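Local coordinates for protein argonaute (Marinitoga piezophila, PDB 5I4A) that uses short guide RNAs with a 5'-hydroxyl end to bind complementary single-stranded DNA or RNA targets and cleave them with divalent metal ions, at residues T153-E158 and N206-F211; T541-N546 and V584-N589; D565-I570 and Y593-I598. One frame throughout, in Å; residues are numbered along the deposited sequence.

Contact 1. Residues T153-E158 and N206-F211; sequences TFLSKE and NYLFNF. With nucleotides of chain B.
Ser156 reaches Phe209 through a first torsion that sets OG between its own backbone N and carbonyl carbon (chi1 66°), toward the partner strand and in line with the N-H of Phe209. There OG takes that N-H in a nearly straight bond (Phe209 N to Ser156 OG 3.0 Å, 162° at the hydrogen) and passes its own proton to the carbonyl of Glu158 (Ser156 OG to Glu158 O 2.7 Å). One hydroxyl thus stands in for a main-chain acceptor and at the same time ties down the turn that leaves the strand. The backbone of the same serine completes the exchange, Ser156 N donating to Phe209 O at 2.9 Å. Further along, Phe211 N donates to Phe154 O at 2.8 Å. The Phe211 ring, with CG turned away from its carbonyl carbon (chi1 -62°), lies along the strand 153-156 and brings its CE2 edge to Ser156 N, 3.5 Å away. Leu155 and Asn210 share one face of the sheet as a non-hydrogen-bonded antiparallel pair. Leu208 lays CD2 against Glu158 O at 3.5 Å. A water joins Phe154 N to Phe211 O where the two strands splay. Tyr207 points away from this seam, its OH receiving a weak bond from N3 of U21 of chain B, the guide RNA. The contact links linker L1 to the PAZ domain: strand 143-156 lies between strands 127-140 and 207-211, and the latter pairs on with strand 169-172.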
loop_
_atom_site.group_PDB
_atom_site.type_symbol
_atom_site.label_atom_id
_atom_site.label_comp_id
_atom_site.label_asym_id
_atom_site.label_seq_id
_atom_site.Cartn_x
_atom_site.Cartn_y
_atom_site.Cartn_z
ATOM N N THR A 153 -19.071 5.835 0.930
ATOM C CA THR A 153 -18.848 5.678 2.357
ATOM C C THR A 153 -20.130 5.148 2.976
ATOM O O THR A 153 -21.205 5.722 2.768
ATOM C CB THR A 153 -18.451 7.000 3.016
ATOM O OG1 THR A 153 -17.464 7.659 2.214
ATOM C CG2 THR A 153 -17.878 6.753 4.402
ATOM N N PHE A 154 -20.019 4.053 3.715
ATOM C CA PHE A 154 -21.163 3.415 4.349
ATOM C C PHE A 154 -21.108 3.701 5.842
ATOM O O PHE A 154 -20.178 3.265 6.530
ATOM C CB PHE A 154 -21.173 1.916 4.055
ATOM C CG PHE A 154 -21.142 1.600 2.587
ATOM C CD1 PHE A 154 -22.310 1.597 1.842
ATOM C CD2 PHE A 154 -19.944 1.339 1.944
ATOM C CE1 PHE A 154 -22.283 1.322 0.488
ATOM C CE2 PHE A 154 -19.912 1.065 0.590
ATOM C CZ PHE A 154 -21.082 1.058 -0.139
ATOM N N LEU A 155 -22.092 4.450 6.331
ATOM C CA LEU A 155 -22.128 4.907 7.709
ATOM C C LEU A 155 -23.458 4.533 8.342
ATOM O O LEU A 155 -24.470 4.372 7.652
ATOM C CB LEU A 155 -21.930 6.428 7.804
ATOM C CG LEU A 155 -20.660 7.029 7.200
ATOM C CD1 LEU A 155 -20.782 8.543 7.135
ATOM C CD2 LEU A 155 -19.435 6.628 8.005
ATOM N N SER A 156 -23.448 4.400 9.665
ATOM C CA SER A 156 -24.687 4.168 10.392
ATOM C C SER A 156 -25.601 5.377 10.257
ATOM O O SER A 156 -25.154 6.526 10.311
ATOM C CB SER A 156 -24.399 3.886 11.867
ATOM O OG SER A 156 -23.852 5.025 12.507
ATOM N N LYS A 157 -26.894 5.108 10.067
ATOM C CA LYS A 157 -27.866 6.186 9.922
ATOM C C LYS A 157 -28.010 6.989 11.208
ATOM O O LYS A 157 -28.293 8.192 11.159
ATOM C CB LYS A 157 -29.213 5.605 9.493
ATOM C CG LYS A 157 -30.319 6.624 9.287
ATOM C CD LYS A 157 -31.598 5.929 8.853
ATOM C CE LYS A 157 -32.740 6.916 8.683
ATOM N NZ LYS A 157 -33.973 6.229 8.209
ATOM N N GLU A 158 -27.810 6.352 12.355
ATOM C CA GLU A 158 -27.950 6.971 13.659
ATOM C C GLU A 158 -26.595 7.034 14.353
ATOM O O GLU A 158 -25.691 6.252 14.039
ATOM C CB GLU A 158 -28.941 6.181 14.525
ATOM C CG GLU A 158 -30.243 5.827 13.816
ATOM C CD GLU A 158 -31.225 6.986 13.771
ATOM O OE1 GLU A 158 -31.724 7.385 14.845
ATOM O OE2 GLU A 158 -31.500 7.496 12.663
ATOM N N ASN A 206 -21.715 12.977 17.751
ATOM C CA ASN A 206 -20.844 13.313 16.633
ATOM C C ASN A 206 -20.143 12.095 16.043
ATOM O O ASN A 206 -19.290 12.252 15.162
ATOM C CB ASN A 206 -19.801 14.349 17.063
ATOM C CG ASN A 206 -20.394 15.733 17.238
ATOM O OD1 ASN A 206 -21.522 15.993 16.826
ATOM N ND2 ASN A 206 -19.627 16.633 17.843
ATOM N N TYR A 207 -20.482 10.895 16.498
ATOM C CA TYR A 207 -19.806 9.677 16.078
ATOM C C TYR A 207 -20.782 8.770 15.343
ATOM O O TYR A 207 -21.872 8.482 15.847
ATOM C CB TYR A 207 -19.197 8.949 17.278
ATOM C CG TYR A 207 -18.038 9.697 17.892
ATOM C CD1 TYR A 207 -18.253 10.840 18.647
ATOM C CD2 TYR A 207 -16.730 9.269 17.709
ATOM C CE1 TYR A 207 -17.204 11.536 19.195
ATOM C CE2 TYR A 207 -15.670 9.959 18.266
ATOM C CZ TYR A 207 -15.916 11.091 19.012
ATOM O OH TYR A 207 -14.875 11.792 19.572
ATOM N N LEU A 208 -20.385 8.334 14.153
ATOM C CA LEU A 208 -21.135 7.371 13.367
ATOM C C LEU A 208 -20.273 6.138 13.140
ATOM O O LEU A 208 -19.041 6.211 13.161
ATOM C CB LEU A 208 -21.565 7.958 12.018
ATOM C CG LEU A 208 -22.472 9.188 12.060
ATOM C CD1 LEU A 208 -22.810 9.648 10.652
ATOM C CD2 LEU A 208 -23.737 8.886 12.845
ATOM N N PHE A 209 -20.928 5.001 12.931
ATOM C CA PHE A 209 -20.214 3.773 12.617
ATOM C C PHE A 209 -19.842 3.752 11.142
ATOM O O PHE A 209 -20.676 4.041 10.279
ATOM C CB PHE A 209 -21.061 2.551 12.970
ATOM C CG PHE A 209 -20.991 2.170 14.418
ATOM C CD1 PHE A 209 -19.854 1.569 14.928
ATOM C CD2 PHE A 209 -22.055 2.411 15.268
ATOM C CE1 PHE A 209 -19.780 1.212 16.259
ATOM C CE2 PHE A 209 -21.985 2.059 16.601
ATOM C CZ PHE A 209 -20.844 1.462 17.097
ATOM N N ASN A 210 -18.589 3.415 10.856
ATOM C CA ASN A 210 -18.094 3.315 9.490
ATOM C C ASN A 210 -17.973 1.843 9.114
ATOM O O ASN A 210 -17.354 1.059 9.843
ATOM C CB ASN A 210 -16.743 4.015 9.351
ATOM C CG ASN A 210 -16.256 4.065 7.919
ATOM O OD1 ASN A 210 -17.052 4.138 6.983
ATOM N ND2 ASN A 210 -14.941 4.020 7.740
ATOM N N PHE A 211 -18.568 1.470 7.986
ATOM C CA PHE A 211 -18.634 0.079 7.556
ATOM C C PHE A 211 -17.731 -0.123 6.349
ATOM O O PHE A 211 -17.932 0.505 5.303
ATOM C CB PHE A 211 -20.073 -0.322 7.233
ATOM C CG PHE A 211 -20.993 -0.235 8.410
ATOM C CD1 PHE A 211 -21.014 -1.239 9.362
ATOM C CD2 PHE A 211 -21.831 0.854 8.572
ATOM C CE1 PHE A 211 -21.857 -1.161 10.453
ATOM C CE2 PHE A 211 -22.677 0.938 9.661
ATOM C CZ PHE A 211 -22.690 -0.071 10.602
ATOM P P U B 21 -14.805 21.782 20.556
ATOM O OP1 U B 21 -15.927 21.948 21.525
ATOM O OP2 U B 21 -14.361 22.978 19.805
ATOM O "O5'" U B 21 -13.491 21.176 21.241
ATOM C "C5'" U B 21 -13.551 20.442 22.470
ATOM C "C4'" U B 21 -14.546 19.307 22.369
ATOM O "O4'" U B 21 -13.926 18.163 21.729
ATOM C "C3'" U B 21 -15.201 18.791 23.664
ATOM O "O3'" U B 21 -16.616 18.984 23.642
ATOM C "C2'" U B 21 -14.926 17.279 23.658
ATOM O "O2'" U B 21 -16.046 16.496 24.025
ATOM C "C1'" U B 21 -14.523 16.989 22.214
ATOM N N1 U B 21 -13.582 15.859 22.118
ATOM C C2 U B 21 -14.143 14.601 21.944
ATOM O O2 U B 21 -15.322 14.396 21.831
ATOM N N3 U B 21 -13.296 13.539 21.888
ATOM C C4 U B 21 -11.934 13.602 21.999
ATOM O O4 U B 21 -11.291 12.559 21.928
ATOM C C5 U B 21 -11.394 14.916 22.191
ATOM C C6 U B 21 -12.215 15.980 22.251
HETATM O O HOH W 1 -17.230 3.079 4.432
#

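Contact 2. Residues T541-N546 and V584-N589; sequences TLVEVN and VKILEN
Thr541 and Leu542 share one acceptor across the strands: Glu588 O takes Thr541 OG1 at 3.0 Å within the carbonyl plane and Leu542 N from well above that plane. The remaining backbone bonds make an antiparallel ladder, with Glu544 and Lys585 a hydrogen-bonded pair; Glu544 N to Lys585 O is 2.9 Å. At Leu542 the ladder slips by one residue. Leu587 and Glu588 both face it in a classic beta bulge, and their two N-H groups converge on Leu542 O in weak bonds. These strands belong to the mixed sheet of the RNase H fold of the PIWI domain. Apolar contacts gather on the face of Val543, where CG1, anti to the backbone N (chi1 -179°), presses on Val584 CG1 at a tight 3.5 Å and CG2 lies beside Ile586 CD1 at 3.9 Å; Ile602 of helix 595-605 covers the valines. On the face of Leu542 and Glu544, the extended Glu544 crosses the side chain of Leu587 at the bulge, its CG 3.8 Å from Leu587 CD1, while OE2 accepts from Phe522 N. Replaced by alanine, this side chain would be cut back to CB, which would probably leave Phe522 N without its acceptor and open a gap beside Leu587.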
loop_
_atom_site.group_PDB
_atom_site.type_symbol
_atom_site.label_atom_id
_atom_site.label_comp_id
_atom_site.label_asym_id
_atom_site.label_seq_id
_atom_site.Cartn_x
_atom_site.Cartn_y
_atom_site.Cartn_z
ATOM N N THR A 541 19.121 6.750 -10.718
ATOM C CA THR A 541 17.865 7.447 -10.941
ATOM C C THR A 541 17.077 7.437 -9.639
ATOM O O THR A 541 17.087 6.443 -8.908
ATOM C CB THR A 541 17.045 6.806 -12.069
ATOM O OG1 THR A 541 15.762 7.439 -12.147
ATOM C CG2 THR A 541 16.860 5.309 -11.825
ATOM N N LEU A 542 16.413 8.550 -9.349
ATOM C CA LEU A 542 15.607 8.700 -8.143
ATOM C C LEU A 542 14.139 8.679 -8.537
ATOM O O LEU A 542 13.698 9.500 -9.348
ATOM C CB LEU A 542 15.956 9.991 -7.404
ATOM C CG LEU A 542 17.403 10.017 -6.916
ATOM C CD1 LEU A 542 17.646 11.184 -5.970
ATOM C CD2 LEU A 542 17.732 8.689 -6.256
ATOM N N VAL A 543 13.389 7.741 -7.964
ATOM C CA VAL A 543 12.026 7.452 -8.386
ATOM C C VAL A 543 11.105 7.534 -7.178
ATOM O O VAL A 543 11.378 6.922 -6.139
ATOM C CB VAL A 543 11.923 6.068 -9.050
ATOM C CG1 VAL A 543 10.501 5.807 -9.493
ATOM C CG2 VAL A 543 12.887 5.961 -10.223
ATOM N N GLU A 544 10.015 8.285 -7.317
ATOM C CA GLU A 544 8.975 8.358 -6.300
ATOM C C GLU A 544 7.789 7.522 -6.760
ATOM O O GLU A 544 7.269 7.728 -7.863
ATOM C CB GLU A 544 8.547 9.803 -6.049
ATOM C CG GLU A 544 9.630 10.669 -5.440
ATOM C CD GLU A 544 9.169 12.093 -5.207
ATOM O OE1 GLU A 544 8.155 12.498 -5.814
ATOM O OE2 GLU A 544 9.817 12.804 -4.408
ATOM N N VAL A 545 7.372 6.580 -5.919
ATOM C CA VAL A 545 6.279 5.666 -6.221
ATOM C C VAL A 545 5.138 5.944 -5.252
ATOM O O VAL A 545 5.337 5.948 -4.032
ATOM C CB VAL A 545 6.731 4.199 -6.132
ATOM C CG1 VAL A 545 5.580 3.268 -6.449
ATOM C CG2 VAL A 545 7.901 3.945 -7.073
ATOM N N ASN A 546 3.947 6.175 -5.794
ATOM C CA ASN A 546 2.751 6.440 -4.998
ATOM C C ASN A 546 1.740 5.337 -5.290
ATOM O O ASN A 546 1.042 5.375 -6.308
ATOM C CB ASN A 546 2.180 7.824 -5.307
ATOM C CG ASN A 546 0.979 8.170 -4.438
ATOM O OD1 ASN A 546 0.622 7.430 -3.523
ATOM N ND2 ASN A 546 0.354 9.308 -4.720
ATOM N N VAL A 584 4.455 6.837 -10.761
ATOM C CA VAL A 584 5.906 6.726 -10.852
ATOM C C VAL A 584 6.439 8.063 -11.348
ATOM O O VAL A 584 6.073 8.510 -12.442
ATOM C CB VAL A 584 6.337 5.588 -11.792
ATOM C CG1 VAL A 584 7.829 5.358 -11.703
ATOM C CG2 VAL A 584 5.577 4.308 -11.477
ATOM N N LYS A 585 7.298 8.699 -10.553
ATOM C CA LYS A 585 7.843 10.013 -10.883
ATOM C C LYS A 585 9.362 9.953 -10.850
ATOM O O LYS A 585 9.949 9.692 -9.797
ATOM C CB LYS A 585 7.338 11.082 -9.912
ATOM C CG LYS A 585 7.936 12.459 -10.158
ATOM C CD LYS A 585 7.564 13.450 -9.069
ATOM C CE LYS A 585 8.063 14.834 -9.420
ATOM N NZ LYS A 585 9.488 14.804 -9.869
ATOM N N ILE A 586 9.994 10.219 -11.991
ATOM C CA ILE A 586 11.454 10.261 -12.080
ATOM C C ILE A 586 11.907 11.601 -11.507
ATOM O O ILE A 586 11.888 12.620 -12.197
ATOM C CB ILE A 586 11.946 10.067 -13.516
ATOM C CG1 ILE A 586 11.254 8.869 -14.169
ATOM C CG2 ILE A 586 13.458 9.875 -13.532
ATOM C CD1 ILE A 586 11.627 7.536 -13.555
ATOM N N LEU A 587 12.313 11.607 -10.238
ATOM C CA LEU A 587 12.819 12.832 -9.627
ATOM C C LEU A 587 14.129 13.264 -10.271
ATOM O O LEU A 587 14.299 14.433 -10.638
ATOM C CB LEU A 587 13.004 12.634 -8.123
ATOM C CG LEU A 587 11.951 13.236 -7.196
ATOM C CD1 LEU A 587 12.464 13.252 -5.769
ATOM C CD2 LEU A 587 11.579 14.639 -7.642
ATOM N N GLU A 588 15.064 12.333 -10.412
ATOM C CA GLU A 588 16.367 12.613 -10.988
ATOM C C GLU A 588 16.748 11.440 -11.879
ATOM O O GLU A 588 16.256 10.321 -11.707
ATOM C CB GLU A 588 17.433 12.829 -9.908
ATOM C CG GLU A 588 18.424 13.940 -10.211
ATOM C CD GLU A 588 17.820 15.319 -10.030
ATOM O OE1 GLU A 588 17.437 15.659 -8.891
ATOM O OE2 GLU A 588 17.720 16.059 -11.029
ATOM N N ASN A 589 17.625 11.704 -12.843
ATOM C CA ASN A 589 18.107 10.634 -13.707
ATOM C C ASN A 589 19.407 11.055 -14.362
ATOM O O ASN A 589 19.451 12.063 -15.071
ATOM C CB ASN A 589 17.075 10.263 -14.774
ATOM C CG ASN A 589 17.566 9.174 -15.707
ATOM O OD1 ASN A 589 18.404 8.355 -15.330
ATOM N ND2 ASN A 589 17.067 9.173 -16.939
#

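Contact 3. Residues D565-I570 and Y593-I598; sequences DENTYI and YTIEEI
The tight turn of the hairpin formed by strands 560-565 and 568-571 meets the first turn of helix 595-605 here, with Ile595 set against Tyr569 and the backbone of Glu566. Ile595 CG2 lies 3.5 Å from Tyr569 CE1 and equally close to Glu566 O, so one methyl group fills the angle between ring and carbonyl. The next residue, Glu596, brings CG to Tyr569 OH at 3.4 Å; its chain bends at the second torsion (chi2 84°) and brings the carboxylate back beside that hydroxyl, its plane and that of the ring standing 81° apart. Water bridges the polar ends: one molecule, in the plane of the tyrosine ring, donates to Glu566 O at 2.6 Å and also bonds to Tyr569 OH, while a second donates to Glu596 OE2. Both partners are shaped by local motifs. Asp565 OD1 accepts from Asn567 N in an Asx turn and also from Thr568 OG1, a pair of bonds consistent with holding the reversal between the two strands. Thr594 is the N-cap of the helix and forms a capping box with Glu597: Glu597 N donates to Thr594 OG1 at 3.1 Å, and Thr594 N to Glu597 OE1 at 2.8 Å. The carboxylates of Glu566 and Glu596 come within 4.5 Å of each other (OE2 to OE2), a proximity probably eased by Lys563, which forms a salt bridge with Glu566 and a long, weak ion pair with Glu596.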
loop_
_atom_site.group_PDB
_atom_site.type_symbol
_atom_site.label_atom_id
_atom_site.label_comp_id
_atom_site.label_asym_id
_atom_site.label_seq_id
_atom_site.Cartn_x
_atom_site.Cartn_y
_atom_site.Cartn_z
ATOM N N ASP A 565 3.177 13.449 -17.764
ATOM C CA ASP A 565 4.084 14.407 -18.381
ATOM C C ASP A 565 5.425 13.717 -18.594
ATOM O O ASP A 565 5.533 12.489 -18.510
ATOM C CB ASP A 565 4.208 15.685 -17.539
ATOM C CG ASP A 565 4.724 15.427 -16.131
ATOM O OD1 ASP A 565 5.729 14.702 -15.967
ATOM O OD2 ASP A 565 4.123 15.966 -15.180
ATOM N N GLU A 566 6.461 14.520 -18.837
ATOM C CA GLU A 566 7.745 13.971 -19.252
ATOM C C GLU A 566 8.372 13.099 -18.171
ATOM O O GLU A 566 9.101 12.150 -18.486
ATOM C CB GLU A 566 8.689 15.109 -19.641
ATOM C CG GLU A 566 9.849 14.690 -20.533
ATOM C CD GLU A 566 9.403 14.174 -21.894
ATOM O OE1 GLU A 566 8.219 14.349 -22.257
ATOM O OE2 GLU A 566 10.247 13.589 -22.606
ATOM N N ASN A 567 8.095 13.387 -16.901
ATOM C CA ASN A 567 8.741 12.692 -15.794
ATOM C C ASN A 567 7.763 11.949 -14.893
ATOM O O ASN A 567 8.179 11.427 -13.853
ATOM C CB ASN A 567 9.560 13.682 -14.960
ATOM C CG ASN A 567 10.889 14.024 -15.600
ATOM O OD1 ASN A 567 10.943 14.689 -16.635
ATOM N ND2 ASN A 567 11.975 13.575 -14.981
ATOM N N THR A 568 6.483 11.877 -15.252
ATOM C CA THR A 568 5.471 11.299 -14.375
ATOM C C THR A 568 4.607 10.327 -15.163
ATOM O O THR A 568 3.993 10.710 -16.164
ATOM C CB THR A 568 4.607 12.392 -13.741
ATOM O OG1 THR A 568 5.437 13.511 -13.407
ATOM C CG2 THR A 568 3.954 11.879 -12.470
ATOM N N TYR A 569 4.556 9.078 -14.704
ATOM C CA TYR A 569 3.742 8.038 -15.317
ATOM C C TYR A 569 2.866 7.382 -14.259
ATOM O O TYR A 569 3.107 7.502 -13.055
ATOM C CB TYR A 569 4.599 6.958 -15.995
ATOM C CG TYR A 569 5.342 7.404 -17.235
ATOM C CD1 TYR A 569 6.416 8.276 -17.148
ATOM C CD2 TYR A 569 4.985 6.926 -18.491
ATOM C CE1 TYR A 569 7.104 8.677 -18.276
ATOM C CE2 TYR A 569 5.672 7.322 -19.628
ATOM C CZ TYR A 569 6.730 8.196 -19.512
ATOM O OH TYR A 569 7.416 8.591 -20.637
ATOM N N ILE A 570 1.840 6.678 -14.730
ATOM C CA ILE A 570 0.977 5.862 -13.885
ATOM C C ILE A 570 0.803 4.516 -14.560
ATOM O O ILE A 570 0.450 4.455 -15.743
ATOM C CB ILE A 570 -0.403 6.506 -13.654
ATOM C CG1 ILE A 570 -0.266 7.930 -13.139
ATOM C CG2 ILE A 570 -1.224 5.677 -12.675
ATOM C CD1 ILE A 570 -1.595 8.599 -12.928
ATOM N N TYR A 593 19.607 5.349 -19.587
ATOM C CA TYR A 593 18.256 4.966 -19.957
ATOM C C TYR A 593 17.384 6.200 -20.120
ATOM O O TYR A 593 17.536 7.188 -19.395
ATOM C CB TYR A 593 17.642 4.053 -18.895
ATOM C CG TYR A 593 18.247 2.676 -18.815
ATOM C CD1 TYR A 593 18.099 1.773 -19.858
ATOM C CD2 TYR A 593 18.938 2.264 -17.684
ATOM C CE1 TYR A 593 18.639 0.505 -19.785
ATOM C CE2 TYR A 593 19.481 0.997 -17.601
ATOM C CZ TYR A 593 19.328 0.121 -18.653
ATOM O OH TYR A 593 19.866 -1.143 -18.575
ATOM N N THR A 594 16.469 6.138 -21.079
ATOM C CA THR A 594 15.445 7.160 -21.184
ATOM C C THR A 594 14.412 6.962 -20.079
ATOM O O THR A 594 14.355 5.914 -19.432
ATOM C CB THR A 594 14.759 7.111 -22.550
ATOM O OG1 THR A 594 13.929 5.945 -22.627
ATOM C CG2 THR A 594 15.796 7.065 -23.664
ATOM N N ILE A 595 13.597 7.996 -19.862
ATOM C CA ILE A 595 12.506 7.887 -18.896
ATOM C C ILE A 595 11.616 6.704 -19.249
ATOM O O ILE A 595 11.301 5.864 -18.399
ATOM C CB ILE A 595 11.706 9.199 -18.835
ATOM C CG1 ILE A 595 12.615 10.367 -18.445
ATOM C CG2 ILE A 595 10.547 9.077 -17.858
ATOM C CD1 ILE A 595 13.384 10.137 -17.167
ATOM N N GLU A 596 11.227 6.605 -20.525
ATOM C CA GLU A 596 10.366 5.513 -20.973
ATOM C C GLU A 596 10.961 4.150 -20.638
ATOM O O GLU A 596 10.241 3.233 -20.227
ATOM C CB GLU A 596 10.118 5.622 -22.479
ATOM C CG GLU A 596 9.337 6.853 -22.911
ATOM C CD GLU A 596 10.211 8.084 -23.079
ATOM O OE1 GLU A 596 11.438 7.983 -22.874
ATOM O OE2 GLU A 596 9.668 9.154 -23.424
ATOM N N GLU A 597 12.275 3.998 -20.813
ATOM C CA GLU A 597 12.919 2.725 -20.510
ATOM C C GLU A 597 12.945 2.459 -19.011
ATOM O O GLU A 597 12.729 1.323 -18.574
ATOM C CB GLU A 597 14.334 2.709 -21.085
ATOM C CG GLU A 597 14.385 2.617 -22.599
ATOM C CD GLU A 597 15.745 2.976 -23.153
ATOM O OE1 GLU A 597 16.483 3.722 -22.476
ATOM O OE2 GLU A 597 16.077 2.516 -24.265
ATOM N N ILE A 598 13.204 3.495 -18.210
ATOM C CA ILE A 598 13.181 3.346 -16.756
ATOM C C ILE A 598 11.787 2.949 -16.286
ATOM O O ILE A 598 11.627 2.067 -15.435
ATOM C CB ILE A 598 13.652 4.644 -16.077
ATOM C CG1 ILE A 598 15.100 4.951 -16.461
ATOM C CG2 ILE A 598 13.520 4.535 -14.566
ATOM C CD1 ILE A 598 15.614 6.263 -15.895
HETATM O O HOH W 2 9.103 10.677 -20.568
HETATM O O HOH W 3 7.178 9.108 -23.917
#

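From the N terminus, contact 1 comes first, closing a loop of 47 residues that carries most of the PAZ domain and joins its last strand to linker L1. It is complete before the other two begin, its centre about 39 Å from that of contact 2 and 42 Å from that of contact 3, across the chain's centre. Contact 2 closes a loop of 37 residues and contact 3 one of 22; the two cross within the PIWI domain, their segments alternating along the chain. Strand 582-589 lies between strands 539-546 and 568-571, with a probable hydrogen bond from Val584 N to Tyr569 O, and Ile586 CG2 packs on Ile595 CD1, joining sheet and helix 595-605.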